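Local coordinates for protein galectin (Danio rerio, PDB 6E20) that binds beta-galactoside sugars as a galectin of the innate immune system and probably recognises glycans on the envelope glycoprotein of a fish virus, at residues 14-19 with 88-93. Numbering follows the deposited sequence.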
loop_
_atom_site.group_PDB
_atom_site.type_symbol
_atom_site.label_atom_id
_atom_site.label_comp_id
_atom_site.label_asym_id
_atom_site.label_seq_id
_atom_site.Cartn_x
_atom_site.Cartn_y
_atom_site.Cartn_z
ATOM N N GLY B 14 5.488 2.097 -17.187
ATOM C CA GLY B 14 6.007 3.475 -17.164
ATOM C C GLY B 14 6.099 4.055 -15.767
ATOM O O GLY B 14 6.730 5.108 -15.603
ATOM N N GLN B 15 5.452 3.448 -14.782
ATOM C CA GLN B 15 5.483 3.971 -13.393
ATOM C C GLN B 15 6.639 3.295 -12.651
ATOM O O GLN B 15 7.089 2.236 -13.091
ATOM C CB GLN B 15 4.161 3.689 -12.677
ATOM C CG GLN B 15 2.927 4.123 -13.453
ATOM C CD GLN B 15 1.657 3.829 -12.695
ATOM O OE1 GLN B 15 1.266 2.681 -12.536
ATOM N NE2 GLN B 15 0.991 4.873 -12.249
ATOM N N THR B 16 7.117 3.896 -11.567
ATOM C CA THR B 16 8.036 3.209 -10.629
ATOM C C THR B 16 7.212 2.790 -9.415
ATOM O O THR B 16 6.381 3.591 -8.931
ATOM C CB THR B 16 9.245 4.069 -10.248
ATOM O OG1 THR B 16 9.560 4.902 -11.364
ATOM C CG2 THR B 16 10.454 3.233 -9.886
ATOM N N LEU B 17 7.403 1.551 -8.988
ATOM C CA LEU B 17 6.906 1.032 -7.697
ATOM C C LEU B 17 8.059 1.090 -6.689
ATOM O O LEU B 17 9.082 0.445 -6.949
ATOM C CB LEU B 17 6.432 -0.394 -7.926
ATOM C CG LEU B 17 6.242 -1.229 -6.669
ATOM C CD1 LEU B 17 5.265 -0.559 -5.714
ATOM C CD2 LEU B 17 5.781 -2.619 -7.057
ATOM N N THR B 18 7.893 1.856 -5.612
ATOM C CA THR B 18 8.875 2.001 -4.509
ATOM C C THR B 18 8.341 1.215 -3.315
ATOM O O THR B 18 7.212 1.479 -2.912
ATOM C CB THR B 18 9.183 3.471 -4.214
ATOM O OG1 THR B 18 9.658 4.055 -5.436
ATOM C CG2 THR B 18 10.242 3.646 -3.150
ATOM N N ILE B 19 9.097 0.218 -2.859
ATOM C CA ILE B 19 8.726 -0.648 -1.699
ATOM C C ILE B 19 9.721 -0.345 -0.596
ATOM O O ILE B 19 10.940 -0.457 -0.867
ATOM C CB ILE B 19 8.725 -2.147 -2.064
ATOM C CG1 ILE B 19 7.705 -2.453 -3.169
ATOM C CG2 ILE B 19 8.472 -3.003 -0.820
ATOM C CD1 ILE B 19 7.942 -3.753 -3.893
ATOM N N LYS B 88 13.048 -0.296 -5.934
ATOM C CA LYS B 88 12.261 0.338 -7.016
ATOM C C LYS B 88 12.069 -0.714 -8.086
ATOM O O LYS B 88 13.006 -1.515 -8.290
ATOM C CB LYS B 88 12.961 1.577 -7.578
ATOM C CG LYS B 88 13.203 2.656 -6.542
ATOM C CD LYS B 88 13.353 4.023 -7.132
ATOM C CE LYS B 88 13.161 5.099 -6.090
ATOM N NZ LYS B 88 13.467 6.427 -6.663
ATOM N N ILE B 89 10.876 -0.746 -8.667
ATOM C CA ILE B 89 10.531 -1.644 -9.803
ATOM C C ILE B 89 9.889 -0.783 -10.877
ATOM O O ILE B 89 8.869 -0.127 -10.580
ATOM C CB ILE B 89 9.623 -2.809 -9.362
ATOM C CG1 ILE B 89 10.274 -3.566 -8.203
ATOM C CG2 ILE B 89 9.278 -3.738 -10.532
ATOM C CD1 ILE B 89 9.532 -4.794 -7.792
ATOM N N THR B 90 10.513 -0.778 -12.051
ATOM C CA THR B 90 9.994 -0.213 -13.308
ATOM C C THR B 90 9.636 -1.380 -14.231
ATOM O O THR B 90 10.375 -2.376 -14.245
ATOM C CB THR B 90 11.080 0.653 -13.953
ATOM O OG1 THR B 90 11.504 1.602 -12.972
ATOM C CG2 THR B 90 10.580 1.361 -15.184
ATOM N N PHE B 91 8.600 -1.281 -15.046
ATOM C CA PHE B 91 8.455 -2.303 -16.111
ATOM C C PHE B 91 7.916 -1.740 -17.410
ATOM O O PHE B 91 7.313 -0.654 -17.464
ATOM C CB PHE B 91 7.605 -3.494 -15.666
ATOM C CG PHE B 91 6.113 -3.309 -15.681
ATOM C CD1 PHE B 91 5.499 -2.460 -14.773
ATOM C CD2 PHE B 91 5.319 -4.090 -16.503
ATOM C CE1 PHE B 91 4.114 -2.347 -14.736
ATOM C CE2 PHE B 91 3.935 -3.983 -16.458
ATOM C CZ PHE B 91 3.335 -3.111 -15.575
ATOM N N THR B 92 8.158 -2.557 -18.426
ATOM C CA THR B 92 7.795 -2.361 -19.840
ATOM C C THR B 92 7.081 -3.651 -20.218
ATOM O O THR B 92 7.161 -4.601 -19.410
ATOM C CB THR B 92 9.063 -2.090 -20.665
ATOM O OG1 THR B 92 9.914 -3.232 -20.510
ATOM C CG2 THR B 92 9.818 -0.854 -20.224
ATOM N N ASN B 93 6.474 -3.712 -21.403
ATOM C CA ASN B 93 5.899 -4.969 -21.947
ATOM C C ASN B 93 6.956 -6.074 -21.844
ATOM O O ASN B 93 6.578 -7.247 -21.654
ATOM C CB ASN B 93 5.476 -4.820 -23.410
ATOM C CG ASN B 93 4.368 -3.812 -23.617
ATOM O OD1 ASN B 93 3.319 -4.151 -24.162
ATOM N ND2 ASN B 93 4.586 -2.573 -23.208
#
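L17 and I89 face each other as an antiparallel hydrogen-bonded pair, and the axes of strands 16-19 and 88-91 run at 161°, approaching to 4.5 Å. Two backbone bonds close the ring between this pair. L17 N meets I89 O at 2.7 Å with an N-H...O angle of 178°, although the donor is tilted 19° from the carbonyl plane; I89 N reaches L17 O at 2.8 Å, in the carbonyl plane but more bent. Each acceptor also receives a CA-H contact, T16 CA lying 3.4 Å from I89 O and K88 CA 3.2 Å from L17 O. Pairing then frays: G14 N to F91 O is a weak bond, and Q15 O and F91 N are buried without a polar partner.

Side chains divide between two faces. T16, T18, K88 and T90 share the more solvent-accessible one. The methyl of T16, CG2, set roughly anti to the backbone N, lies 3.6 Å from T90 OG1 and also touches K88 CB; the T16 and T90 side chains cross at a slant. K88 extends beyond CG alongside T18, pointing the same way, its methylene CE 3.7 Å from the hydroxyl oxygen T18 OG1, a van der Waals contact. On the face of L17 and I89, hydrophobic packing takes over: I19 CD1 and I89 CD1 meet at 4.3 Å, while L17 and I89 both reach F11 and I34 of the opposing sheet. The F91 ring is nearly parallel to that of F96 and inclined to F11.

The two strands are neighbours inside the five-stranded sheet of the galectin beta-sandwich, flanked by 95-99 and 126-133. Backbone bonds fix their register while the two faces differ: L17, I19 and I89 pack toward the other sheet, and the threonines and K88 stem lie on the more exposed face.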